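Local coordinates for protein papain-like protease (Human betacoronavirus 2c EMC/2012, PDB 4RNA) that probably cleaves the coronavirus polyprotein as a papain-like cysteine protease and, as in related coronaviral enzymes, may also remove ubiquitin and ubiquitin-like modifiers from host proteins, at residues Cys34-Asn38 and Gly39-Ser43; Lys68-Lys71 and Glu72-Pro76; Thr80-His83 and Arg84-Leu88; Ala90-His93 and Gly94-Met97. All coordinates share one frame; numbering follows the deposited sequence.

Contact 1: Cys34-Asn38 and Gly39-Ser43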
loop_
_atom_site.group_PDB
_atom_site.type_symbol
_atom_site.label_atom_id
_atom_site.label_comp_id
_atom_site.label_asym_id
_atom_site.label_seq_id
_atom_site.Cartn_x
_atom_site.Cartn_y
_atom_site.Cartn_z
ATOM N N CYS A 34 2.836 -14.746 -17.368
ATOM C CA CYS A 34 1.720 -15.050 -16.477
ATOM C C CYS A 34 0.444 -14.566 -17.172
ATOM O O CYS A 34 0.320 -13.377 -17.494
ATOM C CB CYS A 34 1.868 -14.309 -15.150
ATOM S SG CYS A 34 0.439 -14.665 -14.078
ATOM N N VAL A 35 -0.492 -15.481 -17.388
ATOM C CA VAL A 35 -1.686 -15.126 -18.193
ATOM C C VAL A 35 -2.948 -15.626 -17.524
ATOM O O VAL A 35 -3.002 -16.752 -16.971
ATOM C CB VAL A 35 -1.637 -15.713 -19.649
ATOM C CG1 VAL A 35 -0.691 -14.942 -20.554
ATOM C CG2 VAL A 35 -1.265 -17.177 -19.596
ATOM N N PHE A 36 -3.983 -14.806 -17.620
ATOM C CA PHE A 36 -5.289 -15.222 -17.035
ATOM C C PHE A 36 -6.272 -15.379 -18.182
ATOM O O PHE A 36 -6.246 -14.598 -19.162
ATOM C CB PHE A 36 -5.839 -14.134 -16.098
ATOM C CG PHE A 36 -5.196 -14.136 -14.738
ATOM C CD1 PHE A 36 -3.866 -13.859 -14.605
ATOM C CD2 PHE A 36 -5.940 -14.556 -13.600
ATOM C CE1 PHE A 36 -3.250 -13.877 -13.346
ATOM C CE2 PHE A 36 -5.352 -14.566 -12.336
ATOM C CZ PHE A 36 -3.995 -14.250 -12.223
ATOM N N PHE A 37 -7.195 -16.317 -18.020
ATOM C CA PHE A 37 -8.296 -16.492 -18.956
ATOM C C PHE A 37 -9.552 -16.785 -18.171
ATOM O O PHE A 37 -9.592 -17.716 -17.341
ATOM C CB PHE A 37 -8.021 -17.659 -19.906
ATOM C CG PHE A 37 -9.173 -17.971 -20.834
ATOM C CD1 PHE A 37 -9.394 -17.202 -21.987
ATOM C CD2 PHE A 37 -10.041 -19.038 -20.563
ATOM C CE1 PHE A 37 -10.460 -17.489 -22.851
ATOM C CE2 PHE A 37 -11.113 -19.319 -21.412
ATOM C CZ PHE A 37 -11.319 -18.553 -22.561
ATOM N N ASN A 38 -10.567 -15.977 -18.423
ATOM C CA ASN A 38 -11.842 -16.111 -17.766
ATOM C C ASN A 38 -11.656 -16.208 -16.262
ATOM O O ASN A 38 -12.296 -16.991 -15.592
ATOM C CB ASN A 38 -12.602 -17.322 -18.320
ATOM C CG ASN A 38 -14.101 -17.182 -18.147
ATOM O OD1 ASN A 38 -14.679 -16.146 -18.493
ATOM N ND2 ASN A 38 -14.740 -18.213 -17.594
ATOM N N GLY A 39 -10.772 -15.387 -15.723
ATOM C CA GLY A 39 -10.606 -15.342 -14.281
ATOM C C GLY A 39 -9.622 -16.331 -13.653
ATOM O O GLY A 39 -9.357 -16.214 -12.477
ATOM N N ALA A 40 -9.051 -17.277 -14.408
ATOM C CA ALA A 40 -8.087 -18.199 -13.832
ATOM C C ALA A 40 -6.717 -17.949 -14.407
ATOM O O ALA A 40 -6.614 -17.629 -15.581
ATOM C CB ALA A 40 -8.496 -19.622 -14.148
ATOM N N ASP A 41 -5.685 -18.182 -13.584
ATOM C CA ASP A 41 -4.300 -18.166 -14.003
ATOM C C ASP A 41 -4.009 -19.503 -14.702
ATOM O O ASP A 41 -4.036 -20.574 -14.064
ATOM C CB ASP A 41 -3.388 -18.035 -12.790
ATOM C CG ASP A 41 -1.917 -17.863 -13.163
ATOM O OD1 ASP A 41 -1.451 -18.182 -14.291
ATOM O OD2 ASP A 41 -1.173 -17.327 -12.314
ATOM N N ILE A 42 -3.743 -19.439 -16.000
ATOM C CA ILE A 42 -3.450 -20.630 -16.810
ATOM C C ILE A 42 -1.991 -20.760 -17.235
ATOM O O ILE A 42 -1.650 -21.552 -18.130
ATOM C CB ILE A 42 -4.466 -20.742 -17.992
ATOM C CG1 ILE A 42 -4.319 -19.526 -18.923
ATOM C CG2 ILE A 42 -5.888 -20.774 -17.462
ATOM C CD1 ILE A 42 -4.876 -19.701 -20.339
ATOM N N SER A 43 -1.099 -19.991 -16.593
ATOM C CA SER A 43 0.326 -19.876 -16.992
ATOM C C SER A 43 1.012 -21.232 -17.162
ATOM O O SER A 43 1.819 -21.403 -18.035
ATOM C CB SER A 43 1.181 -19.071 -15.983
ATOM O OG SER A 43 0.585 -17.796 -15.710
#
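F37 and A40 face each other across a type I' turn, the tight two-residue reversal of a beta hairpin. The hairpin supplies strands 35-37 and 40-41 of a sheet with the strand order 2-1-5-3-4, the beta-grasp pattern of ubiquitin-like domains. Both polar groups of this antiparallel pair are satisfied: F37 N gives to A40 O at 2.8 Å, and A40 N gives back to F37 O at 3.0 Å. N38 and G39 take the positive phi values of such a turn.

Past the non-hydrogen-bonded pair F36 and D41, the pairing becomes irregular. V35 O still receives I42 N at 3.0 Å, but V35 N finds its acceptor in a side chain, S43 OG, 3.1 Å away. S43 OG in turn donates to D41 OD1 at 2.5 Å, on the side of the other carboxylate oxygen, while S43 N reaches the same D41 OD1 at 2.9 Å and closes an Asx turn. Two donors thus grip one carboxylate oxygen, and S43 OG relays the link to the facing strand. Elsewhere, C34 N bonds to D60 and the backbone of F36 to that of Y57, joining the hairpin to the rest of the sheet. V35 and I42 both pack on Y28 of helix 28-31.

The D41 carboxylate is swung toward C34 by a chi1 of -174°, which leaves D41 OD2 3.6 Å from C34 SG. D41 CB sits over the face of the F36 ring as a CH-pi contact, 4.1 Å from its centroid and 19° off the normal.

Contact 2: Lys68-Lys71 and Glu72-Pro76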
loop_
_atom_site.group_PDB
_atom_site.type_symbol
_atom_site.label_atom_id
_atom_site.label_comp_id
_atom_site.label_asym_id
_atom_site.label_seq_id
_atom_site.Cartn_x
_atom_site.Cartn_y
_atom_site.Cartn_z
ATOM N N LYS A 68 2.943 1.067 -21.404
ATOM C CA LYS A 68 2.241 2.327 -21.567
ATOM C C LYS A 68 0.711 2.241 -21.477
ATOM O O LYS A 68 0.094 3.137 -20.909
ATOM C CB LYS A 68 2.679 2.956 -22.889
ATOM C CG LYS A 68 2.037 4.297 -23.180
ATOM C CD LYS A 68 2.774 4.939 -24.351
ATOM C CE LYS A 68 1.861 5.774 -25.225
ATOM N NZ LYS A 68 2.484 5.873 -26.576
ATOM N N ALA A 69 0.099 1.185 -22.046
ATOM C CA ALA A 69 -1.334 0.974 -21.891
ATOM C C ALA A 69 -1.680 0.760 -20.411
ATOM O O ALA A 69 -2.688 1.295 -19.904
ATOM C CB ALA A 69 -1.811 -0.197 -22.732
ATOM N N LEU A 70 -0.877 -0.043 -19.736
ATOM C CA LEU A 70 -1.008 -0.246 -18.286
ATOM C C LEU A 70 -1.018 1.129 -17.540
ATOM O O LEU A 70 -1.970 1.465 -16.831
ATOM C CB LEU A 70 0.162 -1.110 -17.780
ATOM C CG LEU A 70 0.218 -1.341 -16.271
ATOM C CD1 LEU A 70 -0.937 -2.274 -16.039
ATOM C CD2 LEU A 70 1.495 -2.031 -15.775
ATOM N N LYS A 71 0.012 1.938 -17.722
ATOM C CA LYS A 71 0.066 3.240 -17.037
ATOM C C LYS A 71 -1.136 4.128 -17.392
ATOM O O LYS A 71 -1.669 4.842 -16.536
ATOM C CB LYS A 71 1.372 3.991 -17.328
ATOM C CG LYS A 71 2.634 3.296 -16.826
ATOM C CD LYS A 71 3.848 4.221 -16.917
ATOM C CE LYS A 71 4.133 4.672 -18.353
ATOM N NZ LYS A 71 5.109 3.806 -19.098
ATOM N N GLU A 72 -1.567 4.085 -18.643
ATOM C CA GLU A 72 -2.669 4.939 -19.043
ATOM C C GLU A 72 -3.992 4.526 -18.381
ATOM O O GLU A 72 -4.780 5.359 -18.069
ATOM C CB GLU A 72 -2.812 4.977 -20.554
ATOM C CG GLU A 72 -1.731 5.787 -21.243
ATOM C CD GLU A 72 -1.757 5.638 -22.757
ATOM O OE1 GLU A 72 -2.700 5.015 -23.312
ATOM O OE2 GLU A 72 -0.819 6.139 -23.418
ATOM N N LEU A 73 -4.219 3.244 -18.145
ATOM C CA LEU A 73 -5.474 2.812 -17.610
ATOM C C LEU A 73 -5.432 2.749 -16.057
ATOM O O LEU A 73 -6.386 3.079 -15.374
ATOM C CB LEU A 73 -5.793 1.445 -18.189
ATOM C CG LEU A 73 -6.940 0.626 -17.564
ATOM C CD1 LEU A 73 -8.289 1.317 -17.657
ATOM C CD2 LEU A 73 -7.016 -0.752 -18.234
ATOM N N TYR A 74 -4.312 2.310 -15.520
ATOM C CA TYR A 74 -4.172 2.105 -14.113
ATOM C C TYR A 74 -3.323 3.079 -13.374
ATOM O O TYR A 74 -3.291 3.017 -12.161
ATOM C CB TYR A 74 -3.602 0.727 -13.858
ATOM C CG TYR A 74 -4.519 -0.368 -14.310
ATOM C CD1 TYR A 74 -5.709 -0.626 -13.625
ATOM C CD2 TYR A 74 -4.199 -1.176 -15.436
ATOM C CE1 TYR A 74 -6.543 -1.602 -14.071
ATOM C CE2 TYR A 74 -5.034 -2.199 -15.843
ATOM C CZ TYR A 74 -6.199 -2.413 -15.141
ATOM O OH TYR A 74 -7.104 -3.422 -15.497
ATOM N N GLY A 75 -2.681 4.022 -14.054
ATOM C CA GLY A 75 -1.661 4.776 -13.354
ATOM C C GLY A 75 -0.368 4.008 -13.101
ATOM O O GLY A 75 -0.255 2.836 -13.501
ATOM N N PRO A 76 0.624 4.624 -12.420
ATOM C CA PRO A 76 1.839 3.851 -12.101
ATOM C C PRO A 76 1.528 2.858 -10.972
ATOM O O PRO A 76 0.941 3.210 -9.932
ATOM C CB PRO A 76 2.847 4.928 -11.662
ATOM C CG PRO A 76 2.006 6.061 -11.147
ATOM C CD PRO A 76 0.681 6.008 -11.892
#
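L70 and Y74, one helical turn apart, set their side chains at about a right angle. With L70 CG anti to the backbone N (chi1 176°), the branch ending in CD1 runs toward the tyrosine and meets Y74 CD2 at 3.5 Å. The ring itself is turned so that L73, its neighbour in sequence, lies over it, with L73 CG 3.7 Å above the plane of the Y74 ring and close to its centre. L70 and Y74 both continue onto L82 of the next helix, and the Y74 ring also meets that of F81.

On the exposed side K68 and E72 cross at a slant. The carboxylate rests against the aliphatic part of the lysine, E72 OE2 lying 3.3 Å from K68 CE, while the charged end overshoots: K68 NZ is 4.6 Å from E72 OE2, too far for a salt bridge, so any attraction is probably diffuse.

These pairs occupy the last turns of helix 64-74, where i to i+4 backbone bonds set the spacing. L70 O takes Y74 N at 2.8 Å and, weakly, L73 N as well. G75 is the first residue to leave the helical conformation, with a positive phi of 74°. A weak bond of 2.8 Å from G75 N to K71 O spans this exit, and Y74 O is taken up by the hydroxyl of Y157, while the backbone of L73 bonds to A134.

Contact 3: Thr80-His83 and Arg84-Leu88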
loop_
_atom_site.group_PDB
_atom_site.type_symbol
_atom_site.label_atom_id
_atom_site.label_comp_id
_atom_site.label_asym_id
_atom_site.label_seq_id
_atom_site.Cartn_x
_atom_site.Cartn_y
_atom_site.Cartn_z
ATOM N N THR A 80 3.634 -6.178 -9.361
ATOM C CA THR A 80 2.725 -7.277 -8.982
ATOM C C THR A 80 1.219 -6.941 -9.113
ATOM O O THR A 80 0.321 -7.741 -8.850
ATOM C CB THR A 80 2.948 -7.691 -7.510
ATOM O OG1 THR A 80 2.421 -6.681 -6.590
ATOM C CG2 THR A 80 4.525 -8.043 -7.219
ATOM N N PHE A 81 0.940 -5.725 -9.478
ATOM C CA PHE A 81 -0.453 -5.181 -9.401
ATOM C C PHE A 81 -1.448 -5.933 -10.318
ATOM O O PHE A 81 -2.575 -6.211 -9.908
ATOM C CB PHE A 81 -0.432 -3.707 -9.878
ATOM C CG PHE A 81 -1.839 -3.097 -9.982
ATOM C CD1 PHE A 81 -2.565 -3.182 -11.161
ATOM C CD2 PHE A 81 -2.463 -2.493 -8.850
ATOM C CE1 PHE A 81 -3.869 -2.631 -11.254
ATOM C CE2 PHE A 81 -3.752 -1.913 -8.937
ATOM C CZ PHE A 81 -4.477 -2.028 -10.128
ATOM N N LEU A 82 -1.040 -6.290 -11.558
ATOM C CA LEU A 82 -2.016 -7.035 -12.397
ATOM C C LEU A 82 -2.314 -8.373 -11.799
ATOM O O LEU A 82 -3.515 -8.764 -11.795
ATOM C CB LEU A 82 -1.575 -7.297 -13.809
ATOM C CG LEU A 82 -1.594 -6.010 -14.646
ATOM C CD1 LEU A 82 -0.885 -6.031 -16.049
ATOM C CD2 LEU A 82 -3.029 -5.435 -14.718
ATOM N N HIS A 83 -1.254 -9.081 -11.412
ATOM C CA HIS A 83 -1.556 -10.436 -10.822
ATOM C C HIS A 83 -2.496 -10.279 -9.675
ATOM O O HIS A 83 -3.397 -11.171 -9.405
ATOM C CB HIS A 83 -0.307 -11.202 -10.372
ATOM C CG HIS A 83 -0.644 -12.646 -9.922
ATOM N ND1 HIS A 83 -0.890 -12.969 -8.625
ATOM C CD2 HIS A 83 -0.840 -13.822 -10.664
ATOM C CE1 HIS A 83 -1.217 -14.295 -8.536
ATOM N NE2 HIS A 83 -1.187 -14.813 -9.783
ATOM N N ARG A 84 -2.202 -9.328 -8.813
ATOM C CA ARG A 84 -3.100 -9.157 -7.613
ATOM C C ARG A 84 -4.541 -8.738 -7.944
ATOM O O ARG A 84 -5.483 -9.308 -7.461
ATOM C CB ARG A 84 -2.473 -8.236 -6.555
ATOM C CG ARG A 84 -1.178 -8.819 -5.930
ATOM C CD ARG A 84 -0.518 -7.877 -4.884
ATOM N NE ARG A 84 -0.158 -6.536 -5.444
ATOM C CZ ARG A 84 -0.832 -5.417 -5.224
ATOM N NH1 ARG A 84 -1.985 -5.409 -4.538
ATOM N NH2 ARG A 84 -0.410 -4.277 -5.808
ATOM N N PHE A 85 -4.703 -7.784 -8.846
ATOM C CA PHE A 85 -6.017 -7.366 -9.285
ATOM C C PHE A 85 -6.797 -8.512 -9.958
ATOM O O PHE A 85 -7.975 -8.749 -9.615
ATOM C CB PHE A 85 -5.863 -6.119 -10.260
ATOM C CG PHE A 85 -7.155 -5.766 -10.939
ATOM C CD1 PHE A 85 -8.307 -5.545 -10.166
ATOM C CD2 PHE A 85 -7.223 -5.628 -12.329
ATOM C CE1 PHE A 85 -9.505 -5.234 -10.773
ATOM C CE2 PHE A 85 -8.433 -5.289 -12.959
ATOM C CZ PHE A 85 -9.571 -5.089 -12.168
ATOM N N TYR A 86 -6.117 -9.331 -10.793
ATOM C CA TYR A 86 -6.857 -10.297 -11.518
ATOM C C TYR A 86 -7.256 -11.341 -10.517
ATOM O O TYR A 86 -8.390 -11.749 -10.609
ATOM C CB TYR A 86 -6.073 -11.035 -12.630
ATOM C CG TYR A 86 -5.604 -10.155 -13.823
ATOM C CD1 TYR A 86 -6.297 -8.990 -14.177
ATOM C CD2 TYR A 86 -4.528 -10.553 -14.602
ATOM C CE1 TYR A 86 -5.862 -8.205 -15.255
ATOM C CE2 TYR A 86 -4.091 -9.766 -15.693
ATOM C CZ TYR A 86 -4.778 -8.611 -15.995
ATOM O OH TYR A 86 -4.273 -7.856 -17.074
ATOM N N SER A 87 -6.379 -11.700 -9.556
ATOM C CA SER A 87 -6.772 -12.742 -8.528
ATOM C C SER A 87 -7.886 -12.213 -7.609
ATOM O O SER A 87 -8.733 -13.010 -7.172
ATOM C CB SER A 87 -5.594 -13.152 -7.594
ATOM O OG SER A 87 -4.439 -13.498 -8.355
ATOM N N LEU A 88 -7.779 -10.941 -7.169
ATOM C CA LEU A 88 -8.827 -10.308 -6.321
ATOM C C LEU A 88 -10.169 -10.335 -7.013
ATOM O O LEU A 88 -11.163 -10.694 -6.378
ATOM C CB LEU A 88 -8.501 -8.861 -5.938
ATOM C CG LEU A 88 -7.426 -8.894 -4.852
ATOM C CD1 LEU A 88 -6.655 -7.596 -4.841
ATOM C CD2 LEU A 88 -7.941 -9.283 -3.478
#
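T80 and R84 are joined by two hydrogen bonds. R84 N reaches T80 O at 3.0 Å, and R84 NE points at T80 OG1, 2.8 Å away and 160° at the hydrogen, with the hydroxyl almost in the guanidinium plane. A bend at chi3 (-58°) folds the arginine back for this. D78 clamps the pair from outside, forming a salt bridge to R84 NH2 and a hydrogen bond to T80 OG1, while R84 NH1 goes to A156 O, so the guanidinium is fixed in rotation. Further along, H83 O is gripped by S87 N and S87 OG from opposite faces of its plane, the hydroxyl at 2.8 Å; S87 OG also stands 3.3 Å above the H83 ring plane, near its rim.

Apolar contacts run alongside. L82 and Y86 lie side by side, L82 CD2 being 3.8 Å from Y86 CZ, with L82 O against a face of the Y86 ring. F81 and F85 also run together, F85 CB over the F81 ring at its rim. Y86 OH is anchored on L58 O.

Such i to i+4 pairing marks an alpha helix: these opening turns of helix 81-92 pack between helix 148-158 and the ubiquitin-like sheet.

Contact 4: Ala90-His93 and Gly94-Met97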
loop_
_atom_site.group_PDB
_atom_site.type_symbol
_atom_site.label_atom_id
_atom_site.label_comp_id
_atom_site.label_asym_id
_atom_site.label_seq_id
_atom_site.Cartn_x
_atom_site.Cartn_y
_atom_site.Cartn_z
ATOM N N ALA A 90 -11.344 -12.339 -9.373
ATOM C CA ALA A 90 -11.828 -13.727 -9.255
ATOM C C ALA A 90 -12.404 -14.001 -7.855
ATOM O O ALA A 90 -13.514 -14.504 -7.732
ATOM C CB ALA A 90 -10.703 -14.718 -9.594
ATOM N N ALA A 91 -11.658 -13.687 -6.798
ATOM C CA ALA A 91 -12.134 -13.938 -5.432
ATOM C C ALA A 91 -13.345 -13.062 -5.033
ATOM O O ALA A 91 -14.304 -13.558 -4.482
ATOM C CB ALA A 91 -11.003 -13.758 -4.425
ATOM N N VAL A 92 -13.324 -11.770 -5.331
ATOM C CA VAL A 92 -14.410 -10.925 -4.774
ATOM C C VAL A 92 -15.757 -11.247 -5.488
ATOM O O VAL A 92 -16.846 -10.910 -5.010
ATOM C CB VAL A 92 -14.091 -9.408 -4.686
ATOM C CG1 VAL A 92 -12.752 -9.085 -4.018
ATOM C CG2 VAL A 92 -14.215 -8.727 -6.009
ATOM N N HIS A 93 -15.666 -11.959 -6.606
ATOM C CA HIS A 93 -16.846 -12.392 -7.362
ATOM C C HIS A 93 -17.810 -13.226 -6.581
ATOM O O HIS A 93 -18.998 -13.186 -6.821
ATOM C CB HIS A 93 -16.446 -13.129 -8.643
ATOM C CG HIS A 93 -17.048 -12.515 -9.858
ATOM N ND1 HIS A 93 -16.297 -12.003 -10.856
ATOM C CD2 HIS A 93 -18.371 -12.229 -10.162
ATOM C CE1 HIS A 93 -17.106 -11.456 -11.777
ATOM N NE2 HIS A 93 -18.380 -11.592 -11.345
ATOM N N GLY A 94 -17.312 -13.994 -5.635
ATOM C CA GLY A 94 -18.203 -14.744 -4.768
ATOM C C GLY A 94 -18.725 -13.954 -3.562
ATOM O O GLY A 94 -19.266 -14.520 -2.634
ATOM N N TRP A 95 -18.535 -12.640 -3.521
ATOM C CA TRP A 95 -19.155 -11.876 -2.457
ATOM C C TRP A 95 -20.554 -11.425 -2.865
ATOM O O TRP A 95 -20.916 -11.535 -4.042
ATOM C CB TRP A 95 -18.257 -10.675 -2.130
ATOM C CG TRP A 95 -17.024 -11.037 -1.313
ATOM C CD1 TRP A 95 -16.704 -12.273 -0.719
ATOM C CD2 TRP A 95 -15.947 -10.128 -0.938
ATOM N NE1 TRP A 95 -15.503 -12.189 -0.022
ATOM C CE2 TRP A 95 -14.989 -10.916 -0.127
ATOM C CE3 TRP A 95 -15.675 -8.769 -1.201
ATOM C CZ2 TRP A 95 -13.827 -10.341 0.417
ATOM C CZ3 TRP A 95 -14.505 -8.214 -0.640
ATOM C CH2 TRP A 95 -13.612 -8.973 0.139
ATOM N N LYS A 96 -21.318 -10.833 -1.941
ATOM C CA LYS A 96 -22.659 -10.340 -2.279
ATOM C C LYS A 96 -22.971 -8.919 -1.700
ATOM O O LYS A 96 -22.747 -8.673 -0.501
ATOM C CB LYS A 96 -23.691 -11.372 -1.825
ATOM C CG LYS A 96 -25.141 -10.998 -2.096
ATOM C CD LYS A 96 -26.058 -12.080 -1.580
ATOM C CE LYS A 96 -27.504 -11.713 -1.859
ATOM N NZ LYS A 96 -28.349 -12.865 -1.406
ATOM N N MET A 97 -23.474 -8.031 -2.574
ATOM C CA MET A 97 -24.060 -6.723 -2.235
ATOM C C MET A 97 -25.568 -6.900 -2.106
ATOM O O MET A 97 -26.188 -7.508 -2.988
ATOM C CB MET A 97 -23.912 -5.702 -3.357
ATOM C CG MET A 97 -22.498 -5.439 -3.820
ATOM S SD MET A 97 -21.505 -4.568 -2.591
ATOM C CE MET A 97 -22.376 -3.064 -2.190
HETATM O O HOH W 1 -21.953 -13.103 -6.200
#
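The indole of W95 lies with one face against V92: V92 CG1 stands over the six-membered ring, 4.2 Å from its centroid and 21° off the normal, while V92 CB touches W95 CE3 at 3.9 Å. The indole lies obliquely against the valine, and W95 CG, anti to its own carbonyl carbon (chi1 -76°), brings the ring system back beside it. The F162 ring meets the indole with the two planes only about 20° apart. At the pyrrole edge, W95 NE1 is satisfied by D110 OD2, a hydrogen bond that fixes the rotation of the ring. S109, N112 and I151 also touch the indole, and a phosphate ion, probably from the crystallisation liquor, lies about 4 Å from it.

The backbone makes this folding-back possible. W95 N bonds to V92 O at 2.8 Å and closes a type I turn over H93 and G94, while G94 N reaches A91 O at 3.3 Å. A water molecule holds the outgoing chain to the turn, donating to H93 O at 3.0 Å and to W95 O at 2.9 Å. V92 itself packs on T148 and M155 of helix 148-158.

A type I turn at the end of a helix, with an aromatic residue folded back on V92, is here the exit from helix 81-92 into the loop before strand 97-98; W95 joins that exit to helix 148-158 and to the loop holding S109, D110 and N112.

Overall arrangement
From the N terminus, the four contacts come in series, each closing only a short local loop, and none nests within or crosses another. Contact 1 turns the hairpin at the edge of the ubiquitin-like sheet; contact 2 ends helix 64-74; contacts 3 and 4 share helix 81-92, at its start and its exit. This helix is the common neighbour. F36 and D41 of contact 1 meet Y86 and H83 of contact 3, while G39 O lies 3.5 Å from A90 CB of contact 4. Y74 of contact 2 packs on F81 and F85 of contact 3. Contacts 1 and 2 do not touch, their nearest atoms being about 11 Å apart; contact 3 bridges them, tying sheet to helices.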